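Long-range contacts in putative isochorismatase (Burkholderia xenovorans, PDB 3OQP), which probably acts as a hydrolase of the isochorismatase family, with its natural substrate not established here: residues Q55-A60 against Y86-L91; D13-Y18 against P63-G68; I37-D42 against S178-I183; T4-L9 against G48-I53. One frame throughout, in Å; residues are numbered along the deposited sequence. Where two conformers were deposited one is given.

Contact 1 of 4, residues Q55-A60 against Y86-L91; sequences QNFAPA and YVEKSL
The Tyr86 ring meets Gln55 at its edge. Gln55 OE1 lies near the plane of that ring and accepts a hydrogen bond from Tyr86 OH at 2.6 Å. The amide and ring planes stand 89° apart. Gln55 CG is anti to the backbone N (chi1 -174°), and the extended chain carries the amide to the hydroxyl. Gln55 NE2 is bound to Ala72 O, which helps to fix the amide. The Phe57 side chain crosses Tyr86 at about a right angle, and Phe57 CE2 is 3.7 Å from Tyr86 OH. Glu88 CB lies at the edge of the Phe57 ring, near its plane.

Between the strands the backbones pair in parallel register. Gln55 N gives to Val87 O, Lys89 N to Gln55 O and Phe57 N to Lys89 O. The bonds join the C-terminal ends of strands 51-56 and 85-89 in the central parallel sheet. Ser90 OG, in one of two conformers, gives to Phe57 O at 2.9 Å.

Asn56 and Lys89 lie on the other face of the sheet. A bend at chi4 (68°) turns Lys89 NZ to Leu91 O at 2.8 Å. The bond from Lys89 NZ to Asn56 OD1 (3.0 Å) is doubtful, because the place of that oxygen is less sure. Lys89 NZ also meets Asp13 OD2 in a salt bridge, and bonds to the sulfinic acid made from Cys122. This is consistent with the family's Asp-Lys-Cys catalytic triad, the cysteine oxidised.

Contact 2 of 4, residues D13-Y18 against P63-G68; sequences DVQNEY and PLFARG
Glu17 OE1 is gripped from two directions. Phe65 N donates to Glu17 OE1 at 2.8 Å, on the anti side and 24° out of the carboxylate plane. Water 1 donates to Glu17 OE1 at 2.7 Å and accepts from Ala66 N, so a second amide of the 63-68 loop is tied in indirectly. The two loops follow strands 7-12 and 51-56 of the alpha/beta fold, at the C-terminal end of the parallel sheet. The other carboxylate oxygen, Glu17 OE2, accepts from Asp22 N.

Glu17 CG is anti to the backbone N (chi1 -159°). The chain bends at chi2, which brings the carboxylate to the Phe65 amide while CB stays over one face of the ring, offset toward the rim. This CH-pi contact puts Glu17 CB 4.0 Å from the Phe65 ring centroid. Leu64 CD2 packs across the chain, 3.8 Å from Glu17 CD. Gln15 NE2 is at the edge of the Phe65 ring, but its hydrogen bonds go to Ala72 O and Asn56 O. A bound tetraethylene glycol, probably from the crystallisation liquor, lies about 4 Å from the Phe65 side chain. Phe65 CZ sits over one face of Tyr18, 3.4 Å from Tyr18 CZ.

Contact 3 of 4, residues I37-D42 against S178-I183; sequences IARAMD and STDEWI
Arg39 holds Asp180 by a salt bridge between two helices. The Arg39 chain bends at chi3, which turns the guanidinium to the carboxylate. Both end nitrogens give to one oxygen: Arg39 NH1 reaches Asp180 OD1 at 2.9 Å and Arg39 NH2 reaches it at 3.0 Å. The first meets that oxygen nearly along its C-O axis, the second from above the carboxylate plane. Neither bond is straight, with N-H...O angles of 136° and 134°. Arg39 NH2 is also shared with Asn36 OD1, so the guanidinium has a second anchor on its own helix. Thr179 CG2 lies over one guanidinium face, 3.7 Å from Arg39 NH2. The Thr179 hydroxyl turns to another partner, Asp142 OD1.

At the start of the second helix, Ser178 is the N-cap. Glu181 N donates to Ser178 OG at 3.0 Å, and in one of the two conformers of Glu181, Ser178 N donates to Glu181 OE1 at 2.9 Å. The pair forms a capping box.

Deeper in, Trp182 brings its ring edge to Ala40, with CZ3 3.7 Å from Ala40 O. Trp182 NE1 makes weak hydrogen bonds to Glu138 OE1 and Thr113 OG1.

The axes of segments 37-42 and 179-183 run almost parallel, at 4°, and come within 10.1 Å. Both helices lie against the central sheet: Ala40 touches Leu9 of strand 7-12, and Trp182 touches Arg7 of that strand and Leu140 of strand 136-140.

Contact 4 of 4, residues T4-L9 against G48-I53; sequences TPRRAL and GVPVVI
Arg6 folds over Pro50 through a bend at chi2 (51°). Pro50 CD then lies over one face of the guanidinium, 3.8 Å from Arg6 NH1. The polar end has its own partner, as Arg6 NE donates to Arg107 O. In Val49, CG1 is anti to the backbone N (chi1 171°) and points at the neighbouring strand, 3.4 Å from Arg7 O and 3.6 Å from Leu9 N.

The pairing proper begins one step later. Leu9 N donates to Pro50 O at 2.8 Å, and Val52 N to Leu9 O at 2.8 Å. This is the parallel strand pairing of a beta-alpha-beta unit, in which helix 30-47 connects strands 7-12 and 51-56. The helix ends in a Schellman motif at Gly48, with positive phi, and the chain then turns into the sheet.

Pro50 keeps the ladder from starting earlier, because it has no N-H to offer Arg7 O. That oxygen is buried without a hydrogen-bond partner, and Pro50 CD lies 3.4 Å from Arg7 O. On one face of the sheet Leu9 packs beside Val51, facing Ala44 of the helix. Val52 points to the other face, towards Leu100 and Trp103. The Arg7 side chain leads away to a salt bridge between its NH2 and Glu138 OE2.

Overall arrangement
Contacts 1 and 4 share strand 51-56, which pairs with 85-89 on one edge and 7-12 on the other. Their centres are 22 Å apart, and Val87 N probably bonds to Ile53 O (2.9 Å) between them. Contact 2 lies beside contact 1, centres 9 Å apart; Asp13 and Lys89 meet next to the oxidised Cys122, at the probable active site. A tetraethylene glycol, probably from the crystallisation liquor, lies about 3 Å from the Asn56 side chain and about 4 Å from that of Phe65 (nearest atoms). Contact 3 packs against contact 4, centres 12 Å apart, with Ala40 O 3.6 Å from Leu9 CD2. Ile37 CD1 of contact 3 touches Val14 CG2 of contact 2 at 3.7 Å.

Contact 1 of 4, residues Q55-A60 against Y86-L91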
# COMPACT_ATOMS: atom_id res chain seq x y z
N GLN A 55 10.20 16.27 -1.88
CA GLN A 55 10.63 16.61 -0.54
C GLN A 55 9.39 16.69 0.35
O GLN A 55 8.43 17.42 0.02
CB GLN A 55 11.41 17.93 -0.58
CG GLN A 55 12.04 18.33 0.74
CD GLN A 55 12.94 19.58 0.63
OE1 GLN A 55 12.88 20.31 -0.36
NE2 GLN A 55 13.85 19.72 1.57
N ASN A 56 9.45 16.04 1.51
CA ASN A 56 8.34 15.92 2.43
C ASN A 56 8.56 16.91 3.60
O ASN A 56 9.62 16.86 4.23
CB ASN A 56 8.24 14.49 2.96
CG ASN A 56 7.08 14.28 3.88
OD1 ASN A 56 5.98 14.02 3.40
ND2 ASN A 56 7.30 14.42 5.22
N PHE A 57 7.57 17.76 3.88
CA PHE A 57 7.67 18.61 5.04
C PHE A 57 6.52 18.42 6.01
O PHE A 57 5.38 18.22 5.63
CB PHE A 57 7.62 20.07 4.58
CG PHE A 57 8.85 20.53 3.87
CD1 PHE A 57 10.05 20.69 4.56
CD2 PHE A 57 8.79 20.91 2.55
CE1 PHE A 57 11.18 21.17 3.90
CE2 PHE A 57 9.93 21.40 1.89
CZ PHE A 57 11.11 21.51 2.58
N ALA A 58 6.87 18.57 7.29
CA ALA A 58 5.92 18.72 8.39
C ALA A 58 6.18 20.14 8.94
O ALA A 58 7.21 20.77 8.65
CB ALA A 58 6.17 17.73 9.47
N PRO A 59 5.23 20.65 9.75
CA PRO A 59 5.45 22.00 10.33
C PRO A 59 6.75 22.16 11.12
O PRO A 59 7.27 21.17 11.69
CB PRO A 59 4.23 22.18 11.24
CG PRO A 59 3.13 21.38 10.53
CD PRO A 59 3.89 20.12 10.05
N ALA A 60 7.24 23.41 11.20
CA ALA A 60 8.38 23.74 12.05
C ALA A 60 8.10 23.26 13.47
O ALA A 60 6.95 23.30 13.93
CB ALA A 60 8.65 25.25 12.04
N TYR A 86 10.66 19.30 -9.35
CA TYR A 86 10.58 19.30 -7.89
C TYR A 86 9.14 19.37 -7.44
O TYR A 86 8.36 20.10 -8.01
CB TYR A 86 11.38 20.45 -7.31
CG TYR A 86 11.24 20.61 -5.82
CD1 TYR A 86 10.21 21.40 -5.31
CD2 TYR A 86 12.09 19.97 -4.93
CE1 TYR A 86 10.10 21.59 -3.93
CE2 TYR A 86 11.98 20.17 -3.58
CZ TYR A 86 10.96 20.93 -3.06
OH TYR A 86 10.82 21.14 -1.72
N VAL A 87 8.78 18.57 -6.44
CA VAL A 87 7.45 18.47 -5.84
C VAL A 87 7.63 18.44 -4.32
O VAL A 87 8.38 17.59 -3.83
CB VAL A 87 6.70 17.21 -6.25
CG1 VAL A 87 5.37 17.13 -5.50
CG2 VAL A 87 6.48 17.18 -7.76
N GLU A 88 7.03 19.40 -3.59
CA GLU A 88 6.94 19.27 -2.14
C GLU A 88 5.60 18.64 -1.76
O GLU A 88 4.59 18.90 -2.37
CB GLU A 88 7.14 20.60 -1.39
CG GLU A 88 5.92 21.54 -1.48
CD GLU A 88 6.02 22.71 -0.54
OE1 GLU A 88 7.00 23.47 -0.65
OE2 GLU A 88 5.14 22.85 0.32
N LYS A 89 5.61 17.81 -0.72
CA LYS A 89 4.40 17.14 -0.22
C LYS A 89 4.41 17.12 1.32
O LYS A 89 5.45 17.30 1.95
CB LYS A 89 4.24 15.72 -0.77
CG LYS A 89 5.29 14.76 -0.25
CD LYS A 89 5.14 13.38 -0.88
CE LYS A 89 6.06 12.37 -0.26
NZ LYS A 89 5.73 12.04 1.14
N SER A 90 3.22 16.89 1.87
CA SER A 90 2.95 16.73 3.29
C SER A 90 2.02 15.54 3.57
O SER A 90 1.37 15.47 4.62
CB SER A 90 2.32 18.03 3.81
OG SER A 90 3.29 19.03 3.83
N LEU A 91 1.84 14.68 2.56
CA LEU A 91 1.11 13.44 2.65
C LEU A 91 2.02 12.34 2.09
O LEU A 91 2.96 12.66 1.39
CB LEU A 91 -0.17 13.47 1.77
CG LEU A 91 -1.25 14.43 2.22
CD1 LEU A 91 -2.31 14.54 1.14
CD2 LEU A 91 -1.83 13.94 3.54

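Contact 2 of 4, residues D13-Y18 against P63-G68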
# COMPACT_ATOMS: atom_id res chain seq x y z
N ASP A 13 11.68 11.70 -1.15
CA ASP A 13 12.01 12.03 0.24
C ASP A 13 13.39 11.55 0.68
O ASP A 13 13.55 11.04 1.80
CB ASP A 13 10.94 11.55 1.20
CG ASP A 13 9.56 12.14 0.91
OD1 ASP A 13 9.40 12.99 0.01
OD2 ASP A 13 8.59 11.71 1.62
N VAL A 14 14.41 11.80 -0.14
CA VAL A 14 15.76 11.46 0.20
C VAL A 14 16.37 12.59 0.99
O VAL A 14 17.13 13.42 0.47
CB VAL A 14 16.55 10.94 -1.06
CG1 VAL A 14 18.03 10.62 -0.67
CG2 VAL A 14 15.88 9.72 -1.75
N GLN A 15 15.99 12.57 2.26
CA GLN A 15 16.22 13.62 3.22
C GLN A 15 17.00 13.15 4.41
O GLN A 15 17.07 11.94 4.73
CB GLN A 15 14.85 14.13 3.65
CG GLN A 15 14.13 14.96 2.55
CD GLN A 15 12.66 15.19 2.80
OE1 GLN A 15 11.79 14.47 2.31
NE2 GLN A 15 12.35 16.21 3.59
N ASN A 16 17.70 14.09 5.08
CA ASN A 16 18.62 13.74 6.13
C ASN A 16 18.00 13.02 7.30
O ASN A 16 18.70 12.21 7.93
CB ASN A 16 19.31 15.00 6.67
CG ASN A 16 20.26 15.61 5.67
OD1 ASN A 16 20.89 14.88 4.90
ND2 ASN A 16 20.38 16.95 5.68
N GLU A 17 16.70 13.18 7.55
CA GLU A 17 16.00 12.55 8.64
C GLU A 17 16.20 11.05 8.60
O GLU A 17 16.25 10.39 9.65
CB GLU A 17 14.49 12.84 8.59
CG GLU A 17 13.79 12.66 9.87
CD GLU A 17 14.16 13.81 10.83
OE1 GLU A 17 13.58 14.94 10.69
OE2 GLU A 17 15.03 13.57 11.71
N TYR A 18 16.22 10.49 7.38
CA TYR A 18 16.36 9.08 7.14
C TYR A 18 17.79 8.53 7.30
O TYR A 18 18.01 7.30 7.35
CB TYR A 18 15.87 8.70 5.74
CG TYR A 18 14.37 8.77 5.59
CD1 TYR A 18 13.55 8.00 6.38
CD2 TYR A 18 13.76 9.65 4.66
CE1 TYR A 18 12.16 8.03 6.26
CE2 TYR A 18 12.36 9.60 4.48
CZ TYR A 18 11.57 8.86 5.32
OH TYR A 18 10.21 8.83 5.16
N PRO A 63 8.44 16.67 15.26
CA PRO A 63 9.59 15.85 15.62
C PRO A 63 10.41 15.31 14.44
O PRO A 63 11.60 15.01 14.61
CB PRO A 63 8.97 14.72 16.43
CG PRO A 63 7.67 15.26 16.87
CD PRO A 63 7.20 16.10 15.80
N LEU A 64 9.76 15.23 13.26
CA LEU A 64 10.38 14.71 12.05
C LEU A 64 10.02 15.56 10.85
O LEU A 64 8.90 16.05 10.73
CB LEU A 64 9.94 13.26 11.78
CG LEU A 64 10.24 12.14 12.81
CD1 LEU A 64 9.49 10.87 12.41
CD2 LEU A 64 11.72 11.81 12.95
N PHE A 65 10.97 15.74 9.94
CA PHE A 65 10.75 16.48 8.70
C PHE A 65 10.32 17.91 8.92
O PHE A 65 9.67 18.51 8.10
CB PHE A 65 9.77 15.71 7.75
CG PHE A 65 10.23 14.34 7.45
CD1 PHE A 65 11.17 14.16 6.50
CD2 PHE A 65 9.75 13.30 8.17
CE1 PHE A 65 11.63 12.85 6.24
CE2 PHE A 65 10.21 12.01 7.94
CZ PHE A 65 11.15 11.80 6.97
N ALA A 66 10.73 18.49 10.04
CA ALA A 66 10.25 19.84 10.36
C ALA A 66 10.86 20.87 9.44
O ALA A 66 12.07 20.93 9.27
CB ALA A 66 10.59 20.20 11.78
N ARG A 67 10.01 21.69 8.84
CA ARG A 67 10.48 22.86 8.10
C ARG A 67 11.60 23.62 8.81
O ARG A 67 11.51 23.93 10.01
CB ARG A 67 9.31 23.81 7.84
CG ARG A 67 8.51 23.42 6.61
CD ARG A 67 7.34 24.38 6.37
NE ARG A 67 6.33 23.75 5.51
CZ ARG A 67 6.44 23.58 4.19
NH1 ARG A 67 7.52 24.00 3.55
NH2 ARG A 67 5.45 23.00 3.51
N GLY A 68 12.68 23.89 8.08
CA GLY A 68 13.78 24.67 8.66
C GLY A 68 14.83 23.86 9.39
O GLY A 68 15.86 24.38 9.80
O HOH W 1 13.14 17.39 11.70

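Contact 3 of 4, residues I37-D42 against S178-I183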
# COMPACT_ATOMS: atom_id res chain seq x y z
N ILE A 37 20.64 5.17 -5.43
CA ILE A 37 19.83 6.37 -5.79
C ILE A 37 20.71 7.25 -6.68
O ILE A 37 20.27 7.74 -7.73
CB ILE A 37 19.29 7.16 -4.55
CG1 ILE A 37 18.15 6.36 -3.88
CG2 ILE A 37 18.73 8.54 -4.91
CD1 ILE A 37 17.88 6.67 -2.43
N ALA A 38 21.94 7.52 -6.23
CA ALA A 38 22.84 8.40 -6.98
C ALA A 38 23.13 7.80 -8.36
O ALA A 38 23.19 8.51 -9.34
CB ALA A 38 24.14 8.63 -6.20
N ARG A 39 23.40 6.50 -8.43
CA ARG A 39 23.66 5.83 -9.73
C ARG A 39 22.45 5.96 -10.62
O ARG A 39 22.58 6.27 -11.79
CB ARG A 39 24.03 4.37 -9.57
CG ARG A 39 25.38 4.09 -8.96
CD ARG A 39 25.86 2.66 -9.26
NE ARG A 39 24.99 1.71 -8.74
CZ ARG A 39 24.50 0.66 -9.41
NH1 ARG A 39 24.72 0.42 -10.68
NH2 ARG A 39 23.75 -0.14 -8.73
N ALA A 40 21.27 5.73 -10.06
CA ALA A 40 20.05 5.83 -10.86
C ALA A 40 19.84 7.25 -11.42
O ALA A 40 19.54 7.40 -12.60
CB ALA A 40 18.82 5.41 -10.04
N MSE A 41 20.11 8.25 -10.58
CA MSE A 41 20.01 9.65 -11.01
C MSE A 41 21.04 9.96 -12.10
O MSE A 41 20.71 10.58 -13.10
CB MSE A 41 20.23 10.60 -9.83
CG MSE A 41 19.04 10.56 -8.82
SE MSE A 41 19.31 11.65 -7.36
CE MSE A 41 19.12 13.21 -8.15
N ASP A 42 22.28 9.48 -11.95
CA ASP A 42 23.31 9.76 -12.93
C ASP A 42 23.01 9.06 -14.23
O ASP A 42 23.24 9.60 -15.31
CB ASP A 42 24.67 9.34 -12.39
CG ASP A 42 25.16 10.22 -11.29
OD1 ASP A 42 24.65 11.36 -11.10
OD2 ASP A 42 26.08 9.82 -10.51
N SER A 178 16.58 -4.50 -9.57
CA SER A 178 17.73 -3.81 -9.06
C SER A 178 18.01 -2.57 -9.91
O SER A 178 17.59 -2.47 -11.05
CB SER A 178 18.95 -4.71 -9.06
OG SER A 178 19.35 -5.00 -10.40
N THR A 179 18.81 -1.69 -9.34
CA THR A 179 19.28 -0.52 -10.07
C THR A 179 20.09 -0.92 -11.29
O THR A 179 19.93 -0.36 -12.36
CB THR A 179 20.06 0.40 -9.11
OG1 THR A 179 19.18 0.90 -8.08
CG2 THR A 179 20.64 1.62 -9.85
N ASP A 180 20.92 -1.98 -11.16
CA ASP A 180 21.70 -2.44 -12.30
C ASP A 180 20.77 -2.88 -13.46
O ASP A 180 21.00 -2.52 -14.64
CB ASP A 180 22.57 -3.66 -11.97
CG ASP A 180 23.46 -3.50 -10.76
OD1 ASP A 180 24.10 -2.43 -10.62
OD2 ASP A 180 23.56 -4.53 -10.00
N GLU A 181 19.73 -3.62 -13.09
CA GLU A 181 18.71 -4.13 -14.00
C GLU A 181 17.95 -3.01 -14.72
O GLU A 181 17.72 -3.07 -15.92
CB GLU A 181 17.75 -5.04 -13.22
CG GLU A 181 18.38 -6.35 -12.85
CD GLU A 181 17.57 -7.30 -11.97
OE1 GLU A 181 16.68 -6.96 -11.15
OE2 GLU A 181 17.92 -8.50 -12.10
N TRP A 182 17.63 -1.96 -13.98
CA TRP A 182 16.93 -0.77 -14.51
C TRP A 182 17.81 -0.03 -15.50
O TRP A 182 17.36 0.31 -16.61
CB TRP A 182 16.48 0.15 -13.39
CG TRP A 182 15.71 1.28 -13.91
CD1 TRP A 182 14.43 1.22 -14.35
CD2 TRP A 182 16.15 2.64 -14.03
NE1 TRP A 182 14.04 2.49 -14.74
CE2 TRP A 182 15.08 3.38 -14.55
CE3 TRP A 182 17.36 3.32 -13.75
CZ2 TRP A 182 15.16 4.76 -14.76
CZ3 TRP A 182 17.43 4.68 -13.97
CH2 TRP A 182 16.36 5.37 -14.51
N ILE A 183 19.04 0.24 -15.10
CA ILE A 183 19.98 0.94 -15.98
C ILE A 183 20.12 0.22 -17.33
O ILE A 183 20.10 0.86 -18.40
CB ILE A 183 21.30 1.20 -15.30
CG1 ILE A 183 21.13 2.18 -14.16
CG2 ILE A 183 22.31 1.71 -16.30
CD1 ILE A 183 22.36 2.29 -13.26

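Contact 4 of 4, residues T4-L9 against G48-I53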
# COMPACT_ATOMS: atom_id res chain seq x y z
N THR A 4 8.84 1.59 -26.78
CA THR A 4 9.89 1.80 -25.78
C THR A 4 9.31 2.43 -24.50
O THR A 4 8.59 3.45 -24.61
CB THR A 4 10.96 2.73 -26.33
OG1 THR A 4 11.38 2.24 -27.61
CG2 THR A 4 12.16 2.88 -25.33
N PRO A 5 9.59 1.89 -23.31
CA PRO A 5 9.11 2.64 -22.10
C PRO A 5 9.60 4.06 -22.10
O PRO A 5 10.74 4.36 -22.45
CB PRO A 5 9.75 1.88 -20.93
CG PRO A 5 9.95 0.52 -21.48
CD PRO A 5 10.33 0.69 -22.92
N ARG A 6 8.71 4.98 -21.70
CA ARG A 6 9.03 6.41 -21.51
C ARG A 6 8.96 6.68 -20.01
O ARG A 6 7.88 6.81 -19.44
CB ARG A 6 8.11 7.25 -22.33
CG ARG A 6 8.21 8.75 -22.04
CD ARG A 6 9.58 9.34 -22.07
NE ARG A 6 9.44 10.80 -22.09
CZ ARG A 6 10.44 11.65 -22.08
NH1 ARG A 6 11.70 11.19 -22.01
NH2 ARG A 6 10.16 12.95 -22.05
N ARG A 7 10.12 6.59 -19.38
CA ARG A 7 10.29 6.53 -17.95
C ARG A 7 10.54 7.94 -17.39
O ARG A 7 11.21 8.75 -18.03
CB ARG A 7 11.44 5.59 -17.52
CG ARG A 7 11.22 4.15 -17.83
CD ARG A 7 12.50 3.32 -17.89
NE ARG A 7 12.26 1.91 -17.75
CZ ARG A 7 12.59 0.93 -18.61
NH1 ARG A 7 13.25 1.17 -19.74
NH2 ARG A 7 12.40 -0.33 -18.26
N ALA A 8 10.06 8.15 -16.18
CA ALA A 8 10.52 9.25 -15.32
C ALA A 8 11.05 8.54 -14.06
O ALA A 8 10.40 7.68 -13.52
CB ALA A 8 9.40 10.30 -14.97
N LEU A 9 12.18 9.01 -13.56
CA LEU A 9 12.69 8.55 -12.28
C LEU A 9 12.23 9.54 -11.18
O LEU A 9 12.55 10.73 -11.23
CB LEU A 9 14.23 8.54 -12.33
CG LEU A 9 14.90 8.10 -11.04
CD1 LEU A 9 14.65 6.62 -10.80
CD2 LEU A 9 16.42 8.45 -11.09
N GLY A 48 18.58 10.74 -20.60
CA GLY A 48 17.47 11.60 -20.91
C GLY A 48 16.16 11.18 -20.25
O GLY A 48 15.10 11.52 -20.71
N VAL A 49 16.24 10.40 -19.18
CA VAL A 49 15.08 10.08 -18.34
C VAL A 49 14.86 11.24 -17.38
O VAL A 49 15.76 11.52 -16.61
CB VAL A 49 15.37 8.78 -17.54
CG1 VAL A 49 14.26 8.54 -16.49
CG2 VAL A 49 15.52 7.56 -18.46
N PRO A 50 13.68 11.90 -17.41
CA PRO A 50 13.46 13.00 -16.48
C PRO A 50 13.56 12.52 -15.04
O PRO A 50 13.07 11.43 -14.71
CB PRO A 50 12.04 13.47 -16.84
CG PRO A 50 11.79 13.03 -18.20
CD PRO A 50 12.58 11.79 -18.37
N VAL A 51 14.16 13.35 -14.21
CA VAL A 51 14.36 13.09 -12.82
C VAL A 51 13.53 14.05 -12.00
O VAL A 51 13.61 15.30 -12.14
CB VAL A 51 15.84 13.27 -12.46
CG1 VAL A 51 16.06 13.14 -10.91
CG2 VAL A 51 16.69 12.24 -13.22
N VAL A 52 12.65 13.53 -11.13
CA VAL A 52 11.73 14.33 -10.29
C VAL A 52 12.10 14.13 -8.85
O VAL A 52 12.19 12.96 -8.40
CB VAL A 52 10.27 13.84 -10.47
CG1 VAL A 52 9.32 14.65 -9.56
CG2 VAL A 52 9.86 13.86 -11.94
N ILE A 53 12.42 15.19 -8.12
CA ILE A 53 12.72 15.14 -6.71
C ILE A 53 11.47 15.51 -5.91
O ILE A 53 10.81 16.49 -6.19
CB ILE A 53 13.85 16.15 -6.39
CG1 ILE A 53 15.11 15.84 -7.17
CG2 ILE A 53 14.12 16.27 -4.88
CD1 ILE A 53 15.63 14.47 -7.03